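Local coordinates for predicted protein (Acinetobacter sp. RUH2624, PDB 4MEA) that hydrolyses epoxides, as a secreted alpha/beta hydrolase of the Cif type identified as an Acinetobacter virulence factor, at residues Gly29-Ala34 with Leu95-Pro100; Thr59-Ile64 with Lys83-Ile88; Leu102-Ser107 with Tyr242-Ala247; Tyr206-Tyr211 with Gly304-Glu309. One frame throughout, in Å; residues are numbered along the deposited sequence.

Interaction 1 (Gly29-Ala34 with Leu95-Pro100); sequences GQYAYA and LGQSGP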
# COMPACT_ATOMS: atom_id res chain seq x y z
N GLY A 29 -26.70 -12.21 -4.66
CA GLY A 29 -25.71 -11.59 -3.80
C GLY A 29 -26.29 -10.90 -2.58
O GLY A 29 -27.04 -11.52 -1.82
N GLN A 30 -25.96 -9.63 -2.39
CA GLN A 30 -26.41 -8.90 -1.20
C GLN A 30 -27.93 -8.73 -1.16
O GLN A 30 -28.50 -8.41 -0.11
CB GLN A 30 -25.72 -7.53 -1.06
CG GLN A 30 -26.04 -6.53 -2.18
CD GLN A 30 -25.52 -5.14 -1.87
OE1 GLN A 30 -25.39 -4.75 -0.71
NE2 GLN A 30 -25.21 -4.38 -2.92
N TYR A 31 -28.58 -8.94 -2.30
CA TYR A 31 -30.02 -8.73 -2.40
C TYR A 31 -30.78 -10.04 -2.19
O TYR A 31 -32.01 -10.04 -2.18
CB TYR A 31 -30.39 -8.14 -3.76
CG TYR A 31 -29.56 -6.94 -4.16
CD1 TYR A 31 -29.80 -5.68 -3.62
CD2 TYR A 31 -28.53 -7.07 -5.09
CE1 TYR A 31 -29.03 -4.58 -3.99
CE2 TYR A 31 -27.76 -5.98 -5.47
CZ TYR A 31 -28.02 -4.73 -4.91
OH TYR A 31 -27.26 -3.64 -5.27
N ALA A 32 -30.06 -11.14 -2.06
CA ALA A 32 -30.68 -12.45 -1.89
C ALA A 32 -30.70 -12.88 -0.43
O ALA A 32 -29.66 -12.99 0.20
CB ALA A 32 -29.97 -13.50 -2.74
N TYR A 33 -31.90 -13.10 0.10
CA TYR A 33 -32.09 -13.51 1.50
C TYR A 33 -32.84 -14.85 1.54
O TYR A 33 -33.89 -14.95 0.91
CB TYR A 33 -32.91 -12.43 2.23
CG TYR A 33 -32.62 -11.01 1.76
CD1 TYR A 33 -31.46 -10.35 2.17
CD2 TYR A 33 -33.49 -10.35 0.90
CE1 TYR A 33 -31.18 -9.06 1.74
CE2 TYR A 33 -33.21 -9.05 0.47
CZ TYR A 33 -32.05 -8.42 0.89
OH TYR A 33 -31.75 -7.14 0.47
N ALA A 34 -32.34 -15.83 2.28
CA ALA A 34 -32.99 -17.14 2.32
C ALA A 34 -34.31 -17.11 3.10
O ALA A 34 -34.55 -16.22 3.91
CB ALA A 34 -32.05 -18.19 2.90
N LEU A 95 -21.86 1.11 3.66
CA LEU A 95 -21.60 -0.11 2.90
C LEU A 95 -22.85 -0.95 2.65
O LEU A 95 -23.89 -0.72 3.28
CB LEU A 95 -20.54 -0.95 3.61
CG LEU A 95 -19.24 -0.18 3.87
CD1 LEU A 95 -18.17 -1.08 4.45
CD2 LEU A 95 -18.76 0.49 2.58
N GLY A 96 -22.76 -1.92 1.75
CA GLY A 96 -23.91 -2.73 1.41
C GLY A 96 -25.05 -1.82 1.00
O GLY A 96 -24.87 -0.96 0.13
N GLN A 97 -26.20 -1.97 1.63
CA GLN A 97 -27.35 -1.11 1.32
C GLN A 97 -27.59 -0.01 2.36
O GLN A 97 -28.62 0.67 2.34
CB GLN A 97 -28.61 -1.96 1.10
CG GLN A 97 -28.46 -2.88 -0.10
CD GLN A 97 -29.61 -3.85 -0.24
OE1 GLN A 97 -30.67 -3.50 -0.76
NE2 GLN A 97 -29.40 -5.08 0.22
N SER A 98 -26.63 0.17 3.26
CA SER A 98 -26.69 1.26 4.23
C SER A 98 -26.21 2.57 3.60
O SER A 98 -25.30 2.56 2.77
CB SER A 98 -25.84 0.96 5.47
OG SER A 98 -26.41 -0.10 6.23
N GLY A 99 -26.82 3.68 4.00
CA GLY A 99 -26.39 5.00 3.54
C GLY A 99 -25.13 5.51 4.24
O GLY A 99 -24.75 5.00 5.30
N PRO A 100 -24.49 6.53 3.65
CA PRO A 100 -23.18 7.04 4.10
C PRO A 100 -23.24 7.96 5.34
O PRO A 100 -24.27 8.55 5.66
CB PRO A 100 -22.72 7.86 2.90
CG PRO A 100 -23.98 8.37 2.30
CD PRO A 100 -24.97 7.24 2.45
O HOH W 1 -23.85 -1.71 -2.41
O HOH W 2 -26.92 -5.49 1.48

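Interaction 2 (Thr59-Ile64 with Lys83-Ile88); sequences TPIVFI and KDHKVI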
# COMPACT_ATOMS: atom_id res chain seq x y z
N THR A 59 -31.41 -15.72 22.85
CA THR A 59 -30.48 -14.60 22.94
C THR A 59 -30.15 -14.10 21.54
O THR A 59 -29.70 -14.88 20.69
CB THR A 59 -29.19 -15.01 23.65
OG1 THR A 59 -29.51 -15.50 24.95
CG2 THR A 59 -28.23 -13.82 23.76
N PRO A 60 -30.37 -12.80 21.29
CA PRO A 60 -30.07 -12.30 19.95
C PRO A 60 -28.57 -12.32 19.67
O PRO A 60 -27.76 -12.13 20.57
CB PRO A 60 -30.60 -10.86 19.99
CG PRO A 60 -31.66 -10.88 21.07
CD PRO A 60 -31.12 -11.83 22.10
N ILE A 61 -28.22 -12.56 18.42
CA ILE A 61 -26.83 -12.48 17.99
C ILE A 61 -26.76 -11.45 16.88
O ILE A 61 -27.43 -11.58 15.86
CB ILE A 61 -26.33 -13.84 17.48
CG1 ILE A 61 -26.74 -14.95 18.44
CG2 ILE A 61 -24.80 -13.80 17.31
CD1 ILE A 61 -26.46 -16.34 17.93
N VAL A 62 -25.95 -10.42 17.09
CA VAL A 62 -25.77 -9.38 16.09
C VAL A 62 -24.44 -9.60 15.36
O VAL A 62 -23.41 -9.78 16.01
CB VAL A 62 -25.84 -7.98 16.74
CG1 VAL A 62 -25.51 -6.88 15.73
CG2 VAL A 62 -27.22 -7.76 17.38
N PHE A 63 -24.47 -9.63 14.03
CA PHE A 63 -23.29 -9.91 13.20
C PHE A 63 -22.93 -8.68 12.38
O PHE A 63 -23.77 -8.14 11.67
CB PHE A 63 -23.54 -11.05 12.22
CG PHE A 63 -23.91 -12.36 12.86
CD1 PHE A 63 -22.92 -13.28 13.20
CD2 PHE A 63 -25.24 -12.70 13.06
CE1 PHE A 63 -23.26 -14.51 13.77
CE2 PHE A 63 -25.58 -13.93 13.63
CZ PHE A 63 -24.60 -14.83 13.98
N ILE A 64 -21.66 -8.28 12.45
CA ILE A 64 -21.18 -7.09 11.75
C ILE A 64 -20.02 -7.42 10.79
O ILE A 64 -18.92 -7.78 11.22
CB ILE A 64 -20.71 -6.02 12.75
CG1 ILE A 64 -21.81 -5.71 13.78
CG2 ILE A 64 -20.28 -4.76 12.00
CD1 ILE A 64 -23.05 -5.01 13.17
N LYS A 83 -33.21 -20.99 14.39
CA LYS A 83 -34.15 -21.85 15.10
C LYS A 83 -34.16 -21.54 16.60
O LYS A 83 -35.21 -21.57 17.24
CB LYS A 83 -33.81 -23.33 14.88
CG LYS A 83 -32.43 -23.73 15.41
CD LYS A 83 -32.14 -25.20 15.20
CE LYS A 83 -30.72 -25.54 15.63
NZ LYS A 83 -30.39 -26.98 15.43
N ASP A 84 -32.99 -21.22 17.14
CA ASP A 84 -32.83 -21.05 18.59
C ASP A 84 -32.52 -19.61 18.99
O ASP A 84 -32.45 -19.31 20.18
CB ASP A 84 -31.69 -21.94 19.10
CG ASP A 84 -32.01 -23.41 19.01
OD1 ASP A 84 -33.20 -23.77 19.16
OD2 ASP A 84 -31.07 -24.21 18.80
N HIS A 85 -32.30 -18.74 18.01
CA HIS A 85 -31.82 -17.39 18.29
C HIS A 85 -32.36 -16.37 17.31
O HIS A 85 -32.46 -16.65 16.12
CB HIS A 85 -30.29 -17.32 18.27
CG HIS A 85 -29.64 -18.13 19.34
ND1 HIS A 85 -29.40 -17.63 20.60
CD2 HIS A 85 -29.20 -19.41 19.35
CE1 HIS A 85 -28.83 -18.57 21.34
NE2 HIS A 85 -28.70 -19.65 20.61
N LYS A 86 -32.69 -15.19 17.82
CA LYS A 86 -32.86 -14.03 16.97
C LYS A 86 -31.47 -13.76 16.39
O LYS A 86 -30.48 -13.78 17.12
CB LYS A 86 -33.33 -12.83 17.79
CG LYS A 86 -33.53 -11.57 16.98
CD LYS A 86 -34.81 -11.65 16.17
CE LYS A 86 -35.20 -10.30 15.60
NZ LYS A 86 -36.47 -10.38 14.84
N VAL A 87 -31.40 -13.57 15.08
CA VAL A 87 -30.12 -13.30 14.42
C VAL A 87 -30.25 -12.05 13.55
O VAL A 87 -31.21 -11.91 12.79
CB VAL A 87 -29.60 -14.51 13.59
CG1 VAL A 87 -29.22 -15.67 14.50
CG2 VAL A 87 -30.65 -14.97 12.55
N ILE A 88 -29.29 -11.15 13.68
CA ILE A 88 -29.36 -9.84 13.04
C ILE A 88 -28.02 -9.52 12.40
O ILE A 88 -27.00 -9.53 13.07
CB ILE A 88 -29.70 -8.74 14.07
CG1 ILE A 88 -31.03 -9.05 14.77
CG2 ILE A 88 -29.73 -7.37 13.41
CD1 ILE A 88 -31.24 -8.29 16.06

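Interaction 3 (Leu102-Ser107 with Tyr242-Ala247); sequences LNDDYS and YYRSHA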
# COMPACT_ATOMS: atom_id res chain seq x y z
N LEU A 102 -22.36 11.30 6.27
CA LEU A 102 -22.16 12.48 5.43
C LEU A 102 -20.95 13.35 5.79
O LEU A 102 -20.34 13.96 4.90
CB LEU A 102 -23.44 13.32 5.43
CG LEU A 102 -24.65 12.59 4.83
CD1 LEU A 102 -25.94 13.36 5.06
CD2 LEU A 102 -24.41 12.32 3.35
N ASN A 103 -20.59 13.42 7.07
CA ASN A 103 -19.42 14.21 7.47
C ASN A 103 -18.11 13.42 7.43
O ASN A 103 -17.06 13.91 7.86
CB ASN A 103 -19.62 14.88 8.84
CG ASN A 103 -19.50 13.90 10.00
OD1 ASN A 103 -19.49 12.69 9.81
ND2 ASN A 103 -19.43 14.44 11.21
N ASP A 104 -18.19 12.20 6.92
CA ASP A 104 -17.01 11.37 6.69
C ASP A 104 -16.34 10.91 7.98
O ASP A 104 -15.20 10.44 7.96
CB ASP A 104 -15.99 12.10 5.80
CG ASP A 104 -15.10 11.15 5.02
OD1 ASP A 104 -15.61 10.10 4.57
OD2 ASP A 104 -13.90 11.46 4.85
N ASP A 105 -17.04 11.04 9.11
CA ASP A 105 -16.52 10.53 10.38
C ASP A 105 -16.84 9.04 10.54
O ASP A 105 -17.87 8.66 11.12
CB ASP A 105 -17.02 11.34 11.58
CG ASP A 105 -16.51 10.80 12.89
OD1 ASP A 105 -15.54 10.01 12.86
OD2 ASP A 105 -17.07 11.14 13.95
N TYR A 106 -15.96 8.20 9.99
CA TYR A 106 -16.09 6.76 10.10
C TYR A 106 -15.17 6.23 11.20
O TYR A 106 -14.66 5.11 11.11
CB TYR A 106 -15.76 6.08 8.76
CG TYR A 106 -16.81 6.29 7.69
CD1 TYR A 106 -17.93 5.48 7.65
CD2 TYR A 106 -16.69 7.30 6.74
CE1 TYR A 106 -18.91 5.66 6.69
CE2 TYR A 106 -17.67 7.48 5.76
CZ TYR A 106 -18.78 6.65 5.75
OH TYR A 106 -19.78 6.80 4.81
N SER A 107 -14.96 7.04 12.23
CA SER A 107 -14.21 6.56 13.39
C SER A 107 -15.04 5.58 14.22
O SER A 107 -16.28 5.62 14.20
CB SER A 107 -13.75 7.73 14.27
OG SER A 107 -14.83 8.36 14.95
N TYR A 242 -13.47 4.51 6.44
CA TYR A 242 -13.04 3.77 7.64
C TYR A 242 -11.53 3.83 7.75
O TYR A 242 -10.99 3.93 8.86
CB TYR A 242 -13.53 2.31 7.60
CG TYR A 242 -15.02 2.19 7.81
CD1 TYR A 242 -15.55 2.03 9.08
CD2 TYR A 242 -15.90 2.29 6.73
CE1 TYR A 242 -16.93 1.94 9.28
CE2 TYR A 242 -17.27 2.22 6.92
CZ TYR A 242 -17.78 2.04 8.20
OH TYR A 242 -19.14 1.97 8.40
N TYR A 243 -10.86 3.79 6.60
CA TYR A 243 -9.40 3.78 6.59
C TYR A 243 -8.82 5.17 6.86
O TYR A 243 -7.84 5.29 7.61
CB TYR A 243 -8.86 3.14 5.29
CG TYR A 243 -9.19 1.66 5.25
CD1 TYR A 243 -8.32 0.72 5.81
CD2 TYR A 243 -10.39 1.21 4.70
CE1 TYR A 243 -8.63 -0.64 5.80
CE2 TYR A 243 -10.71 -0.16 4.69
CZ TYR A 243 -9.82 -1.07 5.24
OH TYR A 243 -10.13 -2.42 5.24
N ARG A 244 -9.41 6.20 6.28
CA ARG A 244 -9.02 7.59 6.59
C ARG A 244 -9.21 7.87 8.08
O ARG A 244 -8.46 8.64 8.69
CB ARG A 244 -9.86 8.60 5.79
CG ARG A 244 -9.67 8.54 4.31
CD ARG A 244 -10.42 9.67 3.59
NE ARG A 244 -11.88 9.52 3.57
CZ ARG A 244 -12.55 8.78 2.69
NH1 ARG A 244 -11.91 8.06 1.78
NH2 ARG A 244 -13.88 8.73 2.74
N SER A 245 -10.24 7.25 8.66
CA SER A 245 -10.59 7.50 10.05
C SER A 245 -9.85 6.63 11.05
O SER A 245 -10.11 6.71 12.24
CB SER A 245 -12.10 7.31 10.25
OG SER A 245 -12.84 8.38 9.68
N HIS A 246 -8.94 5.78 10.58
CA HIS A 246 -8.27 4.83 11.49
C HIS A 246 -7.42 5.52 12.58
O HIS A 246 -7.34 5.03 13.71
CB HIS A 246 -7.45 3.79 10.71
CG HIS A 246 -8.18 2.51 10.44
ND1 HIS A 246 -7.94 1.74 9.32
CD2 HIS A 246 -9.14 1.86 11.14
CE1 HIS A 246 -8.72 0.67 9.34
NE2 HIS A 246 -9.46 0.72 10.44
N ALA A 247 -6.78 6.64 12.25
CA ALA A 247 -5.96 7.30 13.26
C ALA A 247 -6.87 7.75 14.41
O ALA A 247 -6.49 7.66 15.57
CB ALA A 247 -5.19 8.48 12.67
O HOH W 3 -12.93 9.51 6.91
O HOH W 4 -12.95 10.36 11.66
O HOH W 5 -11.97 4.13 11.45

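Interaction 4 (Tyr206-Tyr211 with Gly304-Glu309); sequences YFIKTY and GHWMVE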
# COMPACT_ATOMS: atom_id res chain seq x y z
N TYR A 206 -8.55 -9.98 -7.37
CA TYR A 206 -7.19 -10.25 -6.92
C TYR A 206 -7.08 -10.12 -5.39
O TYR A 206 -6.56 -11.01 -4.71
CB TYR A 206 -6.17 -9.33 -7.63
CG TYR A 206 -4.75 -9.73 -7.33
CD1 TYR A 206 -4.12 -10.72 -8.07
CD2 TYR A 206 -4.05 -9.14 -6.28
CE1 TYR A 206 -2.82 -11.11 -7.79
CE2 TYR A 206 -2.76 -9.52 -5.99
CZ TYR A 206 -2.15 -10.50 -6.74
OH TYR A 206 -0.86 -10.88 -6.44
N PHE A 207 -7.60 -9.02 -4.85
CA PHE A 207 -7.59 -8.78 -3.41
C PHE A 207 -8.26 -9.91 -2.62
O PHE A 207 -7.68 -10.46 -1.68
CB PHE A 207 -8.29 -7.44 -3.11
CG PHE A 207 -8.26 -7.04 -1.66
CD1 PHE A 207 -7.27 -6.20 -1.18
CD2 PHE A 207 -9.25 -7.48 -0.79
CE1 PHE A 207 -7.26 -5.82 0.16
CE2 PHE A 207 -9.26 -7.10 0.54
CZ PHE A 207 -8.25 -6.27 1.03
N ILE A 208 -9.49 -10.26 -3.00
CA ILE A 208 -10.24 -11.32 -2.31
C ILE A 208 -9.53 -12.69 -2.40
O ILE A 208 -9.37 -13.38 -1.39
CB ILE A 208 -11.70 -11.43 -2.83
CG1 ILE A 208 -12.52 -10.21 -2.38
CG2 ILE A 208 -12.36 -12.72 -2.36
CD1 ILE A 208 -13.85 -10.09 -3.12
N LYS A 209 -9.11 -13.08 -3.59
CA LYS A 209 -8.39 -14.36 -3.73
C LYS A 209 -7.08 -14.37 -2.93
O LYS A 209 -6.73 -15.38 -2.32
CB LYS A 209 -8.15 -14.71 -5.19
CG LYS A 209 -9.33 -15.40 -5.86
CD LYS A 209 -8.98 -15.76 -7.28
CE LYS A 209 -9.99 -16.68 -7.90
NZ LYS A 209 -9.59 -17.00 -9.29
N THR A 210 -6.37 -13.25 -2.89
CA THR A 210 -5.11 -13.15 -2.15
C THR A 210 -5.28 -13.50 -0.68
O THR A 210 -4.47 -14.22 -0.10
CB THR A 210 -4.49 -11.72 -2.25
OG1 THR A 210 -3.99 -11.53 -3.58
CG2 THR A 210 -3.33 -11.55 -1.27
N TYR A 211 -6.34 -12.98 -0.08
CA TYR A 211 -6.49 -13.20 1.35
C TYR A 211 -7.28 -14.46 1.66
O TYR A 211 -7.41 -14.84 2.83
CB TYR A 211 -7.00 -11.93 2.04
CG TYR A 211 -6.12 -10.75 1.70
CD1 TYR A 211 -4.84 -10.64 2.22
CD2 TYR A 211 -6.56 -9.76 0.83
CE1 TYR A 211 -4.02 -9.57 1.90
CE2 TYR A 211 -5.75 -8.69 0.50
CZ TYR A 211 -4.49 -8.60 1.04
OH TYR A 211 -3.70 -7.53 0.71
N GLY A 304 -8.53 -18.93 5.19
CA GLY A 304 -8.09 -17.57 4.94
C GLY A 304 -8.99 -16.55 5.62
O GLY A 304 -9.72 -16.88 6.54
N HIS A 305 -8.93 -15.31 5.15
CA HIS A 305 -9.64 -14.18 5.75
C HIS A 305 -11.17 -14.27 5.67
O HIS A 305 -11.88 -13.84 6.58
CB HIS A 305 -9.16 -12.90 5.08
CG HIS A 305 -9.72 -11.65 5.68
ND1 HIS A 305 -9.45 -11.26 6.98
CD2 HIS A 305 -10.53 -10.69 5.16
CE1 HIS A 305 -10.07 -10.13 7.24
NE2 HIS A 305 -10.74 -9.76 6.15
N TRP A 306 -11.69 -14.83 4.58
CA TRP A 306 -13.14 -14.85 4.36
C TRP A 306 -13.70 -16.10 5.03
O TRP A 306 -14.07 -17.08 4.37
CB TRP A 306 -13.43 -14.81 2.85
CG TRP A 306 -12.54 -13.82 2.15
CD1 TRP A 306 -11.49 -14.10 1.32
CD2 TRP A 306 -12.60 -12.39 2.26
NE1 TRP A 306 -10.90 -12.93 0.89
CE2 TRP A 306 -11.56 -11.87 1.45
CE3 TRP A 306 -13.43 -11.51 2.96
CZ2 TRP A 306 -11.33 -10.50 1.32
CZ3 TRP A 306 -13.20 -10.13 2.83
CH2 TRP A 306 -12.16 -9.65 2.02
N MET A 307 -13.78 -16.05 6.36
CA MET A 307 -13.83 -17.25 7.17
C MET A 307 -15.11 -18.07 7.03
O MET A 307 -15.06 -19.30 7.09
CB MET A 307 -13.58 -16.91 8.64
CG MET A 307 -12.21 -16.26 8.89
SD MET A 307 -12.00 -15.82 10.62
CE MET A 307 -12.03 -17.43 11.41
N VAL A 308 -16.24 -17.40 6.85
CA VAL A 308 -17.51 -18.10 6.65
C VAL A 308 -17.62 -18.71 5.23
O VAL A 308 -18.10 -19.84 5.07
CB VAL A 308 -18.72 -17.20 6.98
CG1 VAL A 308 -20.03 -17.93 6.71
CG2 VAL A 308 -18.63 -16.75 8.44
N GLU A 309 -17.17 -17.98 4.21
CA GLU A 309 -17.10 -18.56 2.86
C GLU A 309 -16.24 -19.83 2.85
O GLU A 309 -16.64 -20.85 2.29
CB GLU A 309 -16.54 -17.55 1.84
CG GLU A 309 -17.41 -16.34 1.54
CD GLU A 309 -18.54 -16.63 0.55
OE1 GLU A 309 -19.17 -15.67 0.06
OE2 GLU A 309 -18.80 -17.83 0.26

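Interaction 1 (Gly29-Ala34 with Leu95-Pro100)
Gln97 reaches Gln30, Tyr31 and Tyr33 because its CG stands beside the backbone N, trans to the carbonyl carbon (chi1 -63°), and the extended chain beyond carries the amide across to the 3-10 turn at Gln30-Tyr31. Gln30 leaves its backbone the other way, CG wedged between N and the carbonyl carbon (chi1 64°), then runs straight until OE1 lies 3.3 Å from Gly96 CA. Beyond this crossing, Gln97 NE2 donates to Tyr33 OH over 3.1 Å at 167°, with amide and ring almost coplanar; Tyr33 is modelled in two conformers, and the bond is measured for one of them. The Tyr31 ring offers its edge instead, CD1 lying 3.7 Å from Gln97 OE1. Gln97 is carried by the type II' turn Leu95-Ser98, with Gly96 in its second position, part of the Gly-x-Gly-x-Ser sequence recurrent in epoxide hydrolases. Two waters complete the joint: one donates to Gln30 OE1 and accepts from Gln97 NE2, at 2.8 Å from each, and the other accepts from Gln30 NE2 and donates to Gly96 O. Gln30 NE2 is also bonded to Glu228, which pairs with Tyr31 OH as well, while Lys235 NZ is a second partner of Gly96 O.

Interaction 2 (Thr59-Ile64 with Lys83-Ile88)
Ile61 and Ile88 supply most hydrogen bonds of a parallel pairing that sets Ile61 beside Val87 and Val62 beside Ile88. Lys86 O accepts from Ile61 N at 2.9 Å, Ile61 O accepts from Ile88 N at 2.9 Å, and Ile88 O accepts from Phe63 N at 2.7 Å, so the bonds alternate between the strands as a parallel ladder requires. The last two donors lie almost in line with the carbonyls they meet, at C=O...N angles of 164° and 167°. CA-H...O contacts fill the gaps, the shortest from Pro60 CA to Lys86 O at 3.2 Å. Where the ladder frays, a side chain takes over: His85 ND1 donates to Thr59 O over 2.8 Å, meeting a lone pair within the carbonyl plane, with the oxygen close to the plane of the imidazole. With CG1 beside its backbone N, Ile61 sends CD1 over a face of that ring, 4.3 Å from the centroid, a CH-pi contact. On the same face of the sheet as Ile61, Val87 CB packs at the rim of the Phe63 ring, 4.1 Å from CE2; Val62 and Ile88 point to the other face.

Helix 75-81 covers the Ile61, Phe63 and Val87 side, while helix 108-123 packs on Val62 and Ile88. This is the beta-alpha-beta crossover 61-64, 75-81, 87-90 of the alpha/beta hydrolase sheet. Further out, the His85 ring stacks on Phe324, and Lys86 NZ forms a salt bridge with Glu53. Since ND1 of His85 is a donor, it must carry a proton, and the bond fixes the rotation of the imidazole about its CB-CG axis.

Interaction 3 (Leu102-Ser107 with Tyr242-Ala247)
Tyr106 enters the contact at CB, which sits over the face of the Tyr242 ring, 4.1 Å from its centroid and only 12° off the normal. One bond further, CG places the ring obliquely to that of Tyr242, the planes 44° apart, and CD1 comes to 3.4 Å from Tyr242 CE2. CE1 continues past the same carbon at 3.8 Å, and the tip, OH, bonds to Ile101 N. Tyr242 OH turns to Pro93 O, so each phenol is tied to the loop that precedes helix 108-123. On the backbone side, Tyr106 N donates weakly to Ser245 OG. One water donates to both Tyr106 O and Tyr242 O, and another water links Ser245 OG to Asp105 OD1.

Asp104 closes the outer margin. Its CG is trans to the backbone N (chi1 -154°), bringing the carboxylate side-on to the Arg244 guanidinium: NH2 meets OD1 at 2.9 Å and NE meets OD2 at 3.1 Å, each on a syn lone pair, in a two-pronged salt bridge. Asp105 OD1 accepts from Ser107 N, an Asx turn, and also from OG of Ser107, the N-cap of helix 108-123. The next residue back from Arg244, Tyr243, meets His182, consistent with the His-Tyr pair that holds the epoxide oxygen in Cif hydrolases. The contact thus lies where the cap inserted after strand 151-157 returns, through helix 233-244, to the core of the alpha/beta hydrolase fold.

Interaction 4 (Tyr206-Tyr211 with Gly304-Glu309)
Trp306 lays the edge of its indole against helix 200-211, crossing both Ile208 and Phe207 at about a right angle. The tryptophan follows His305, which stands in the histidine position of an alpha/beta hydrolase: its NE2 bonds Asp134 and its ND1 bonds Asp158, consistent with the His-acid pairing and aspartate nucleophile of the family's epoxide hydrolases. With CG trans to its carbonyl carbon (chi1 -42°), Trp306 directs NE1 to Ile208 O, 2.8 Å away, and the bond is bent, at 147°, with the oxygen somewhat outside the indole plane. Ile208 flanks the bond, its CG2 lying 3.6 Å from Trp306 NE1 and its CG1 3.9 Å from CZ2. The same CZ2 also meets Phe207 CE2, at 4.1 Å, and neither ring of that pair lies squarely on the other. Within its own segment the indole also has His305 CD2 over one face, offset toward its rim.

Tyr211 adds a second point of contact. Its CB packs on His305 CB at 3.9 Å; the distance is that of one of its two conformers. Beyond the segments, Phe218 meets both Trp306 and Ile208, while Phe188 of the second subunit packs on Phe207 and Tyr211. His133 NE2 bonds His305 O, and the two carboxylate oxygens of Glu310 take Gly304 N and Trp306 N. On the helix side, His305 N donates to Tyr211 O over 2.8 Å, practically straight at 178°.

Interactions 1 and 3 are successive along the chain and touch: Pro100 CA lies 3.5 Å from Tyr106 OH and Leu95 CD1 4.2 Å from Tyr242 CE2, although their centres are about 21 Å apart. Interaction 2, in the central sheet, is nested in the loop closed by interaction 1, nearest atoms of the two about 9 Å apart. Interactions 3 and 4 cross along the chain, with nearest atoms about 6 Å and centres about 24 Å apart, and both reach the second subunit. Interaction 4 includes His305 of the probable catalytic site; Tyr243 of interaction 3, probably of the His-Tyr pair polarising the epoxide oxygen, brings OH to 7.4 Å from His305 NE2, so both can face that site.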